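Aminoglycoside 3'-phosphotransferase AphA1-IAB (Acinetobacter baumannii, PDB 4FEU) catalyses ATP-dependent phosphorylation of the 3'-hydroxyl of kanamycin and related aminoglycosides, and so very probably makes its host resistant to them. Local coordinates at residues T40-Y45 with L53-G58; T84-I89 with L98-P103. One frame throughout, in Å; residues are numbered along the deposited sequence. Where two conformers were deposited one is given.

Contact 1 (T40-Y45 with L53-G58). With 537 (2,6-dihydroanthra/1,9-cd/pyrazol-6-one), chain H.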
ATOM      1  N   THR A  40      -7.225  -3.180  13.790  1.00 46.24           N
ATOM      2  CA  THR A  40      -7.386  -2.040  14.673  1.00 46.47           C
ATOM      3  C   THR A  40      -6.013  -1.391  14.770  1.00 48.15           C
ATOM      4  O   THR A  40      -5.024  -2.082  15.022  1.00 46.36           O
ATOM      5  CB  THR A  40      -7.981  -2.406  16.032  1.00 53.71           C
ATOM      6  OG1 THR A  40      -9.229  -3.064  15.818  1.00 54.87           O
ATOM      7  CG2 THR A  40      -8.226  -1.170  16.904  1.00 51.44           C
ATOM      8  N   ILE A  41      -5.952  -0.087  14.477  1.00 43.37           N
ATOM      9  CA  ILE A  41      -4.728   0.698  14.545  1.00 41.76           C
ATOM     10  C   ILE A  41      -4.860   1.664  15.710  1.00 45.44           C
ATOM     11  O   ILE A  41      -5.816   2.431  15.780  1.00 45.62           O
ATOM     12  CB  ILE A  41      -4.389   1.422  13.209  1.00 43.92           C
ATOM     13  CG1 ILE A  41      -4.263   0.407  12.022  1.00 44.52           C
ATOM     14  CG2 ILE A  41      -3.124   2.275  13.359  1.00 41.65           C
ATOM     15  CD1 ILE A  41      -4.238   1.012  10.599  1.00 49.28           C
ATOM     16  N   TYR A  42      -3.912   1.589  16.639  1.00 42.10           N
ATOM     17  CA  TYR A  42      -3.808   2.503  17.773  1.00 42.14           C
ATOM     18  C   TYR A  42      -2.577   3.368  17.555  1.00 42.24           C
ATOM     19  O   TYR A  42      -1.540   2.854  17.134  1.00 38.07           O
ATOM     20  CB  TYR A  42      -3.667   1.747  19.100  1.00 43.85           C
ATOM     21  CG  TYR A  42      -4.860   0.895  19.454  1.00 46.11           C
ATOM     22  CD1 TYR A  42      -6.019   1.465  19.969  1.00 48.95           C
ATOM     23  CD2 TYR A  42      -4.817  -0.488  19.317  1.00 46.85           C
ATOM     24  CE1 TYR A  42      -7.124   0.683  20.298  1.00 50.36           C
ATOM     25  CE2 TYR A  42      -5.907  -1.282  19.662  1.00 48.81           C
ATOM     26  CZ  TYR A  42      -7.061  -0.694  20.152  1.00 55.29           C
ATOM     27  OH  TYR A  42      -8.141  -1.480  20.477  1.00 53.59           O
ATOM     28  N   ARG A  43      -2.711   4.687  17.802  1.00 40.53           N
ATOM     29  CA  ARG A  43      -1.613   5.650  17.757  1.00 39.22           C
ATOM     30  C   ARG A  43      -1.224   5.906  19.213  1.00 44.76           C
ATOM     31  O   ARG A  43      -2.098   6.107  20.058  1.00 44.97           O
ATOM     32  CB  ARG A  43      -1.999   6.945  17.030  1.00 36.74           C
ATOM     33  CG  ARG A  43      -0.784   7.819  16.660  1.00 36.64           C
ATOM     34  CD  ARG A  43      -1.162   9.088  15.918  1.00 37.80           C
ATOM     35  NE  ARG A  43      -2.166   9.882  16.638  1.00 51.73           N
ATOM     36  CZ  ARG A  43      -1.909  10.917  17.440  1.00 65.17           C
ATOM     37  NH1 ARG A  43      -2.901  11.553  18.049  1.00 55.30           N
ATOM     38  NH2 ARG A  43      -0.662  11.327  17.634  1.00 47.30           N
ATOM     39  N   LEU A  44       0.085   5.819  19.511  1.00 42.87           N
ATOM     40  CA  LEU A  44       0.626   5.989  20.852  1.00 44.33           C
ATOM     41  C   LEU A  44       1.474   7.214  20.857  1.00 51.55           C
ATOM     42  O   LEU A  44       2.468   7.305  20.137  1.00 50.85           O
ATOM     43  CB  LEU A  44       1.365   4.728  21.322  1.00 44.28           C
ATOM     44  CG  LEU A  44       0.423   3.566  21.704  1.00 49.52           C
ATOM     45  CD1 LEU A  44       0.181   2.599  20.540  1.00 47.21           C
ATOM     46  CD2 LEU A  44       0.907   2.844  22.905  1.00 55.42           C
ATOM     47  N   TYR A  45       1.018   8.213  21.611  1.00 50.51           N
ATOM     48  CA  TYR A  45       1.625   9.529  21.636  1.00 51.22           C
ATOM     49  C   TYR A  45       1.675  10.090  23.059  1.00 57.75           C
ATOM     50  O   TYR A  45       1.299   9.401  24.007  1.00 58.59           O
ATOM     51  CB  TYR A  45       0.792  10.450  20.704  1.00 51.39           C
ATOM     52  CG  TYR A  45      -0.619  10.720  21.196  1.00 53.07           C
ATOM     53  CD1 TYR A  45      -1.647   9.808  20.964  1.00 53.89           C
ATOM     54  CD2 TYR A  45      -0.929  11.893  21.884  1.00 55.03           C
ATOM     55  CE1 TYR A  45      -2.943  10.050  21.417  1.00 55.59           C
ATOM     56  CE2 TYR A  45      -2.221  12.147  22.337  1.00 56.42           C
ATOM     57  CZ  TYR A  45      -3.227  11.225  22.099  1.00 65.07           C
ATOM     58  OH  TYR A  45      -4.508  11.472  22.544  1.00 71.11           O
ATOM     59  N   LEU A  53       4.365   5.775  18.485  1.00 37.22           N
ATOM     60  CA  LEU A  53       4.317   4.369  18.101  1.00 35.44           C
ATOM     61  C   LEU A  53       2.952   4.045  17.520  1.00 38.66           C
ATOM     62  O   LEU A  53       1.981   4.762  17.788  1.00 38.41           O
ATOM     63  CB  LEU A  53       4.630   3.402  19.266  1.00 36.41           C
ATOM     64  CG  LEU A  53       5.907   3.613  20.112  1.00 44.32           C
ATOM     65  CD1 LEU A  53       5.975   2.593  21.250  1.00 46.93           C
ATOM     66  CD2 LEU A  53       7.179   3.510  19.290  1.00 43.70           C
ATOM     67  N   PHE A  54       2.879   2.961  16.723  1.00 33.70           N
ATOM     68  CA  PHE A  54       1.625   2.435  16.203  1.00 33.58           C
ATOM     69  C   PHE A  54       1.497   0.999  16.634  1.00 38.10           C
ATOM     70  O   PHE A  54       2.487   0.274  16.654  1.00 37.37           O
ATOM     71  CB  PHE A  54       1.497   2.572  14.671  1.00 34.36           C
ATOM     72  CG  PHE A  54       1.100   3.955  14.216  1.00 35.73           C
ATOM     73  CD1 PHE A  54      -0.227   4.355  14.231  1.00 39.27           C
ATOM     74  CD2 PHE A  54       2.060   4.875  13.809  1.00 37.50           C
ATOM     75  CE1 PHE A  54      -0.592   5.649  13.824  1.00 40.81           C
ATOM     76  CE2 PHE A  54       1.694   6.165  13.402  1.00 40.11           C
ATOM     77  CZ  PHE A  54       0.371   6.544  13.411  1.00 38.43           C
ATOM     78  N   LEU A  55       0.296   0.600  17.033  1.00 36.10           N
ATOM     79  CA  LEU A  55      -0.016  -0.778  17.413  1.00 35.00           C
ATOM     80  C   LEU A  55      -1.178  -1.228  16.546  1.00 40.39           C
ATOM     81  O   LEU A  55      -2.230  -0.598  16.539  1.00 41.32           O
ATOM     82  CB  LEU A  55      -0.329  -0.923  18.928  1.00 36.22           C
ATOM     83  CG  LEU A  55      -0.733  -2.334  19.471  1.00 40.77           C
ATOM     84  CD1 LEU A  55       0.378  -3.378  19.298  1.00 39.35           C
ATOM     85  CD2 LEU A  55      -1.159  -2.278  20.940  1.00 44.22           C
ATOM     86  N   LYS A  56      -0.933  -2.239  15.721  1.00 37.72           N
ATOM     87  CA  LYS A  56      -1.923  -2.872  14.862  1.00 37.25           C
ATOM     88  C   LYS A  56      -2.400  -4.156  15.572  1.00 42.08           C
ATOM     89  O   LYS A  56      -1.576  -4.894  16.117  1.00 41.02           O
ATOM     90  CB  LYS A  56      -1.302  -3.246  13.519  1.00 38.05           C
ATOM     91  CG  LYS A  56      -1.336  -2.169  12.473  1.00 38.74           C
ATOM     92  CD  LYS A  56      -1.572  -2.818  11.114  1.00 50.34           C
ATOM     93  CE  LYS A  56      -1.689  -1.817   9.986  1.00 71.05           C
ATOM     94  NZ  LYS A  56      -2.716  -2.242   8.982  1.00 87.11           N
ATOM     95  N   HIS A  57      -3.720  -4.387  15.627  1.00 40.08           N
ATOM     96  CA  HIS A  57      -4.282  -5.593  16.234  1.00 40.39           C
ATOM     97  C   HIS A  57      -5.207  -6.251  15.244  1.00 46.27           C
ATOM     98  O   HIS A  57      -6.095  -5.604  14.695  1.00 47.90           O
ATOM     99  CB  HIS A  57      -5.006  -5.305  17.566  1.00 42.20           C
ATOM    100  CG  HIS A  57      -5.685  -6.509  18.183  1.00 46.45           C
ATOM    101  ND1 HIS A  57      -6.906  -6.399  18.835  1.00 49.47           N
ATOM    102  CD2 HIS A  57      -5.298  -7.808  18.215  1.00 47.82           C
ATOM    103  CE1 HIS A  57      -7.212  -7.620  19.240  1.00 49.72           C
ATOM    104  NE2 HIS A  57      -6.283  -8.502  18.886  1.00 49.24           N
ATOM    105  N   GLY A  58      -4.962  -7.522  14.997  1.00 43.11           N
ATOM    106  CA  GLY A  58      -5.768  -8.346  14.113  1.00 43.32           C
ATOM    107  C   GLY A  58      -6.369  -9.511  14.869  1.00 49.17           C
ATOM    108  O   GLY A  58      -5.652 -10.245  15.550  1.00 49.36           O
TER
HETATM  109  C1  537 H 302       3.333   2.268  11.325  1.00 34.57           C
HETATM  110  C2  537 H 302       3.607   3.583  10.951  1.00 83.60           C
HETATM  111  C3  537 H 302       2.565   4.393  10.507  1.00 40.44           C
HETATM  112  C4  537 H 302       1.239   3.887  10.492  1.00 61.84           C
HETATM  113  C5  537 H 302       0.989   2.545  10.802  1.00 32.68           C
HETATM  114  C6  537 H 302       2.040   1.742  11.234  1.00 38.95           C
HETATM  115  C11 537 H 302       1.713   6.482   9.776  1.00 44.50           C
HETATM  116  C12 537 H 302       2.132   7.759   9.504  1.00 60.25           C
HETATM  117  C13 537 H 302       1.178   8.682   9.053  1.00 49.27           C
HETATM  118  C14 537 H 302      -0.157   8.254   8.941  1.00 62.53           C
HETATM  119  C15 537 H 302      -0.544   6.932   9.253  1.00 40.68           C
HETATM  120  C16 537 H 302       0.406   6.035   9.742  1.00300.00           C
HETATM  121  C20 537 H 302       0.156   4.709  10.134  1.00 34.73           C
HETATM  122  C21 537 H 302       2.796   5.732  10.158  1.00 61.15           C
HETATM  123  O22 537 H 302      -0.976   4.221  10.078  1.00 55.39           O
HETATM  124  N23 537 H 302       3.826   6.589  10.093  1.00 66.48           N
HETATM  125  N24 537 H 302       3.450   7.737   9.749  1.00 44.37           N

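Contact 2 (T84-I89 with L98-P103). With 537 (2,6-dihydroanthra/1,9-cd/pyrazol-6-one), chain H.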
ATOM      1  N   THR A  84      10.049   0.522  12.226  0.50 43.36           N
ATOM      2  CA  THR A  84      10.818  -0.502  12.954  0.50 43.81           C
ATOM      3  C   THR A  84       9.880  -1.386  13.806  0.50 48.01           C
ATOM      4  O   THR A  84       9.010  -0.840  14.479  0.50 48.88           O
ATOM      5  CB  THR A  84      11.860   0.222  13.865  0.50 48.35           C
ATOM      6  OG1 THR A  84      12.773   0.962  13.055  0.50 42.55           O
ATOM      7  CG2 THR A  84      12.637  -0.729  14.789  0.50 46.46           C
ATOM      8  N   ILE A  85      10.084  -2.731  13.817  1.00 43.20           N
ATOM      9  CA  ILE A  85       9.301  -3.650  14.668  1.00 41.62           C
ATOM     10  C   ILE A  85       9.858  -3.628  16.112  1.00 44.62           C
ATOM     11  O   ILE A  85      10.958  -4.113  16.368  1.00 46.69           O
ATOM     12  CB  ILE A  85       9.262  -5.101  14.092  1.00 43.53           C
ATOM     13  CG1 ILE A  85       8.590  -5.127  12.707  1.00 42.69           C
ATOM     14  CG2 ILE A  85       8.586  -6.097  15.073  1.00 43.30           C
ATOM     15  CD1 ILE A  85       9.018  -6.314  11.816  1.00 46.02           C
ATOM     16  N   LYS A  86       9.097  -3.066  17.036  1.00 39.43           N
ATOM     17  CA  LYS A  86       9.442  -3.005  18.448  1.00 40.14           C
ATOM     18  C   LYS A  86       9.022  -4.321  19.135  1.00 44.16           C
ATOM     19  O   LYS A  86       9.788  -4.909  19.889  1.00 44.71           O
ATOM     20  CB  LYS A  86       8.721  -1.825  19.102  1.00 42.59           C
ATOM     21  CG  LYS A  86       9.539  -0.558  19.194  1.00 54.04           C
ATOM     22  CD  LYS A  86       8.982   0.333  20.294  1.00 67.47           C
ATOM     23  CE  LYS A  86       9.818   0.333  21.560  1.00 79.07           C
ATOM     24  NZ  LYS A  86      10.717   1.518  21.628  1.00 89.17           N
ATOM     25  N   HIS A  87       7.813  -4.786  18.858  1.00 41.00           N
ATOM     26  CA  HIS A  87       7.274  -5.997  19.464  1.00 41.91           C
ATOM     27  C   HIS A  87       6.190  -6.586  18.561  1.00 42.48           C
ATOM     28  O   HIS A  87       5.406  -5.853  17.964  1.00 40.03           O
ATOM     29  CB  HIS A  87       6.646  -5.641  20.827  1.00 45.01           C
ATOM     30  CG  HIS A  87       6.919  -6.628  21.923  1.00 51.01           C
ATOM     31  ND1 HIS A  87       6.438  -7.930  21.866  1.00 53.19           N
ATOM     32  CD2 HIS A  87       7.539  -6.442  23.110  1.00 55.22           C
ATOM     33  CE1 HIS A  87       6.815  -8.498  22.997  1.00 55.02           C
ATOM     34  NE2 HIS A  87       7.478  -7.645  23.777  1.00 56.83           N
ATOM     35  N   PHE A  88       6.157  -7.907  18.460  1.00 39.02           N
ATOM     36  CA  PHE A  88       5.129  -8.638  17.728  1.00 36.96           C
ATOM     37  C   PHE A  88       4.723  -9.878  18.533  1.00 41.89           C
ATOM     38  O   PHE A  88       5.590 -10.639  18.964  1.00 41.73           O
ATOM     39  CB  PHE A  88       5.557  -8.996  16.291  1.00 36.80           C
ATOM     40  CG  PHE A  88       4.524  -9.834  15.565  1.00 38.18           C
ATOM     41  CD1 PHE A  88       3.425  -9.234  14.944  1.00 39.49           C
ATOM     42  CD2 PHE A  88       4.623 -11.229  15.538  1.00 40.34           C
ATOM     43  CE1 PHE A  88       2.467 -10.009  14.268  1.00 39.42           C
ATOM     44  CE2 PHE A  88       3.661 -12.000  14.866  1.00 42.51           C
ATOM     45  CZ  PHE A  88       2.588 -11.382  14.237  1.00 38.99           C
ATOM     46  N   ILE A  89       3.405 -10.070  18.732  1.00 40.07           N
ATOM     47  CA  ILE A  89       2.835 -11.227  19.446  1.00 42.05           C
ATOM     48  C   ILE A  89       1.793 -11.938  18.552  1.00 45.43           C
ATOM     49  O   ILE A  89       0.914 -11.294  17.971  1.00 41.61           O
ATOM     50  CB  ILE A  89       2.200 -10.813  20.820  1.00 46.94           C
ATOM     51  CG1 ILE A  89       3.256 -10.297  21.823  1.00 47.85           C
ATOM     52  CG2 ILE A  89       1.340 -11.955  21.437  1.00 49.38           C
ATOM     53  CD1 ILE A  89       2.607  -9.368  23.019  1.00 51.61           C
ATOM     54  N   LEU A  98       3.501  -3.883  17.128  1.00 31.92           N
ATOM     55  CA  LEU A  98       3.978  -2.616  17.678  1.00 32.68           C
ATOM     56  C   LEU A  98       5.177  -2.116  16.881  1.00 39.60           C
ATOM     57  O   LEU A  98       6.194  -2.819  16.786  1.00 40.44           O
ATOM     58  CB  LEU A  98       4.341  -2.762  19.166  1.00 33.45           C
ATOM     59  CG  LEU A  98       4.714  -1.457  19.873  1.00 37.80           C
ATOM     60  CD1 LEU A  98       3.544  -0.472  19.881  1.00 37.14           C
ATOM     61  CD2 LEU A  98       5.297  -1.727  21.276  1.00 38.70           C
ATOM     62  N   THR A  99       5.044  -0.913  16.290  1.00 35.39           N
ATOM     63  CA  THR A  99       6.091  -0.338  15.445  1.00 34.85           C
ATOM     64  C   THR A  99       6.320   1.115  15.770  1.00 40.79           C
ATOM     65  O   THR A  99       5.465   1.733  16.380  1.00 42.63           O
ATOM     66  CB  THR A  99       5.708  -0.461  13.932  1.00 39.30           C
ATOM     67  OG1 THR A  99       4.563   0.351  13.663  1.00 37.18           O
ATOM     68  CG2 THR A  99       5.479  -1.914  13.467  1.00 30.08           C
ATOM     69  N   THR A 100       7.440   1.686  15.321  1.00 37.58           N
ATOM     70  CA  THR A 100       7.680   3.116  15.478  1.00 38.66           C
ATOM     71  C   THR A 100       6.940   3.836  14.325  1.00 45.19           C
ATOM     72  O   THR A 100       6.686   3.230  13.289  1.00 44.25           O
ATOM     73  CB  THR A 100       9.160   3.432  15.347  1.00 45.66           C
ATOM     74  OG1 THR A 100       9.583   3.085  14.021  1.00 50.70           O
ATOM     75  CG2 THR A 100      10.003   2.769  16.422  1.00 41.25           C
ATOM     76  N   ALA A 101       6.616   5.123  14.494  1.00 43.31           N
ATOM     77  CA  ALA A 101       5.986   5.883  13.434  1.00 42.77           C
ATOM     78  C   ALA A 101       7.042   6.513  12.519  1.00 46.53           C
ATOM     79  O   ALA A 101       8.162   6.787  12.948  1.00 47.88           O
ATOM     80  CB  ALA A 101       5.135   6.976  14.042  1.00 44.92           C
ATOM     81  N   ILE A 102       6.667   6.776  11.267  1.00 41.81           N
ATOM     82  CA  ILE A 102       7.501   7.497  10.320  1.00 41.16           C
ATOM     83  C   ILE A 102       7.035   8.940  10.471  1.00 45.58           C
ATOM     84  O   ILE A 102       5.848   9.215  10.279  1.00 44.99           O
ATOM     85  CB  ILE A 102       7.387   6.988   8.861  1.00 43.40           C
ATOM     86  CG1 ILE A 102       7.907   5.533   8.724  1.00 42.79           C
ATOM     87  CG2 ILE A 102       8.172   7.936   7.930  1.00 45.40           C
ATOM     88  CD1 ILE A 102       7.865   4.981   7.245  1.00 51.92           C
ATOM     89  N   PRO A 103       7.918   9.861  10.918  1.00 44.53           N
ATOM     90  CA  PRO A 103       7.469  11.259  11.137  1.00 45.64           C
ATOM     91  C   PRO A 103       7.043  11.985   9.858  1.00 48.56           C
ATOM     92  O   PRO A 103       7.555  11.692   8.792  1.00 49.12           O
ATOM     93  CB  PRO A 103       8.688  11.922  11.792  1.00 48.76           C
ATOM     94  CG  PRO A 103       9.860  11.119  11.313  1.00 52.02           C
ATOM     95  CD  PRO A 103       9.358   9.696  11.233  1.00 45.22           C
TER
HETATM   96  C1  537 H 302       3.333   2.268  11.325  1.00 34.57           C
HETATM   97  C2  537 H 302       3.607   3.583  10.951  1.00 83.60           C
HETATM   98  C3  537 H 302       2.565   4.393  10.507  1.00 40.44           C
HETATM   99  C4  537 H 302       1.239   3.887  10.492  1.00 61.84           C
HETATM  100  C5  537 H 302       0.989   2.545  10.802  1.00 32.68           C
HETATM  101  C6  537 H 302       2.040   1.742  11.234  1.00 38.95           C
HETATM  102  C11 537 H 302       1.713   6.482   9.776  1.00 44.50           C
HETATM  103  C12 537 H 302       2.132   7.759   9.504  1.00 60.25           C
HETATM  104  C13 537 H 302       1.178   8.682   9.053  1.00 49.27           C
HETATM  105  C14 537 H 302      -0.157   8.254   8.941  1.00 62.53           C
HETATM  106  C15 537 H 302      -0.544   6.932   9.253  1.00 40.68           C
HETATM  107  C16 537 H 302       0.406   6.035   9.742  1.00300.00           C
HETATM  108  C20 537 H 302       0.156   4.709  10.134  1.00 34.73           C
HETATM  109  C21 537 H 302       2.796   5.732  10.158  1.00 61.15           C
HETATM  110  O22 537 H 302      -0.976   4.221  10.078  1.00 55.39           O
HETATM  111  N23 537 H 302       3.826   6.589  10.093  1.00 66.48           N
HETATM  112  N24 537 H 302       3.450   7.737   9.749  1.00 44.37           N

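Contact 1 (T40-Y45 with L53-G58)
The Phe54 ring lays one face on the flat bound ligand 537, an anthrapyrazolone, while Arg43 slants in from the side away from it, Arg43 CG 3.6 Å from Phe54 CE1. Ile41 CG2, displaced toward the ligand, comes in obliquely at Phe54 CD1 (3.7 Å); C4 of 537 sits 3.5 Å above the Phe54 ring, over its centre. Arg43 CG stands anti to the backbone N (chi1 -166°), which lays its methylenes along the CE1-CZ side; the guanidinium then bends off over Tyr45 to a salt bridge with Glu52. Ile41 and Lys56 run the same way, Ile41 CD1 3.9 Å from Lys56 CE. Lys56 NZ has a long, weak ion pair with Glu69, and its side chain lies about 9 Å from that of Asp199, the probable proton acceptor, consistent with the nucleotide-site lysine of kinase-like folds. Three hydrogen-bonded pairs give six backbone bonds, among them Tyr42 N to Leu55 O at 2.8 Å. On the other face Leu44 CD1 packs on Leu55 CB at 3.9 Å. This is one of two hairpins of a five-stranded sheet, consistent with a kinase-like N-lobe. It offers 537 an aromatic face, so binding on this side probably rests largely on face-to-face packing and dispersion.

Contact 2 (T84-I89 with L98-P103)
Leu98 O is gripped by two backbone donors, Lys86 N at 2.9 Å and His87 N at 3.3 Å, both arriving from the same face of its carbonyl plane. One acceptor facing two successive residues is a classic beta bulge: the register slips by one between the Ile85-Thr99 and His87-Leu98 pairs. The longer bond is the straighter, 170° at the His87 hydrogen against 145° at that of Lys86. The return bond, Leu98 N to His87 O, is 2.9 Å. Around the bulge Leu98 CD2 meets Lys86 CB at 4.1 Å, while the amine end of Lys86 leads away from the strand. Past the bulge, Thr84 and Thr100 close the pairing through a side chain. Thr84 N donates to Thr100 OG1 at 3.2 Å, and Thr100 N donates to Thr84 O. The hydroxyl is placed for this by lying between the backbone N and carbonyl carbon of Thr100 (chi1 63°). Thr99 turns to the other side, its OG1 3.3 Å from C1 of the anthrapyrazolone 537. Beyond the strand end, Ile102 holds the pyrazole with two backbone bonds: Ile102 N donates to N23 at 3.1 Å, and N24 donates to Ile102 O. Such paired bonding to the segment after the last N-lobe strand is how many ATP-site inhibitors hold the protein kinase hinge, consistent with 537 lying in the nucleotide pocket. The chemistry implies a division of labour: the bulge and the threonine pair fix strand 94-100 against the edge strand 85-90, while Ile102, beyond the strand end, spends its N-H and its carbonyl on the pyrazole nitrogens of the ligand.

In the fold
Contacts 1 and 2 are two hairpins of one five-stranded antiparallel sheet, joined where strands 53-59 and 94-100 run side by side; Phe54 O and Thr99 N probably share a hydrogen bond there. Contact 1 lies further inside the sheet, with half its touching residues buried and strand 28-31 flanking it. Contact 2 involves the outermost strand, 85-90, and is more exposed, though helix 62-76 packs on Ile85 and Phe88. Regular pairing in the first gives way to a bulge and a side-chain bond in the second. Both touch 537: contact 1 sets Phe54 against one face of it, contact 2 bonds its pyrazole nitrogens, and Ala101 packs against Phe54 between them.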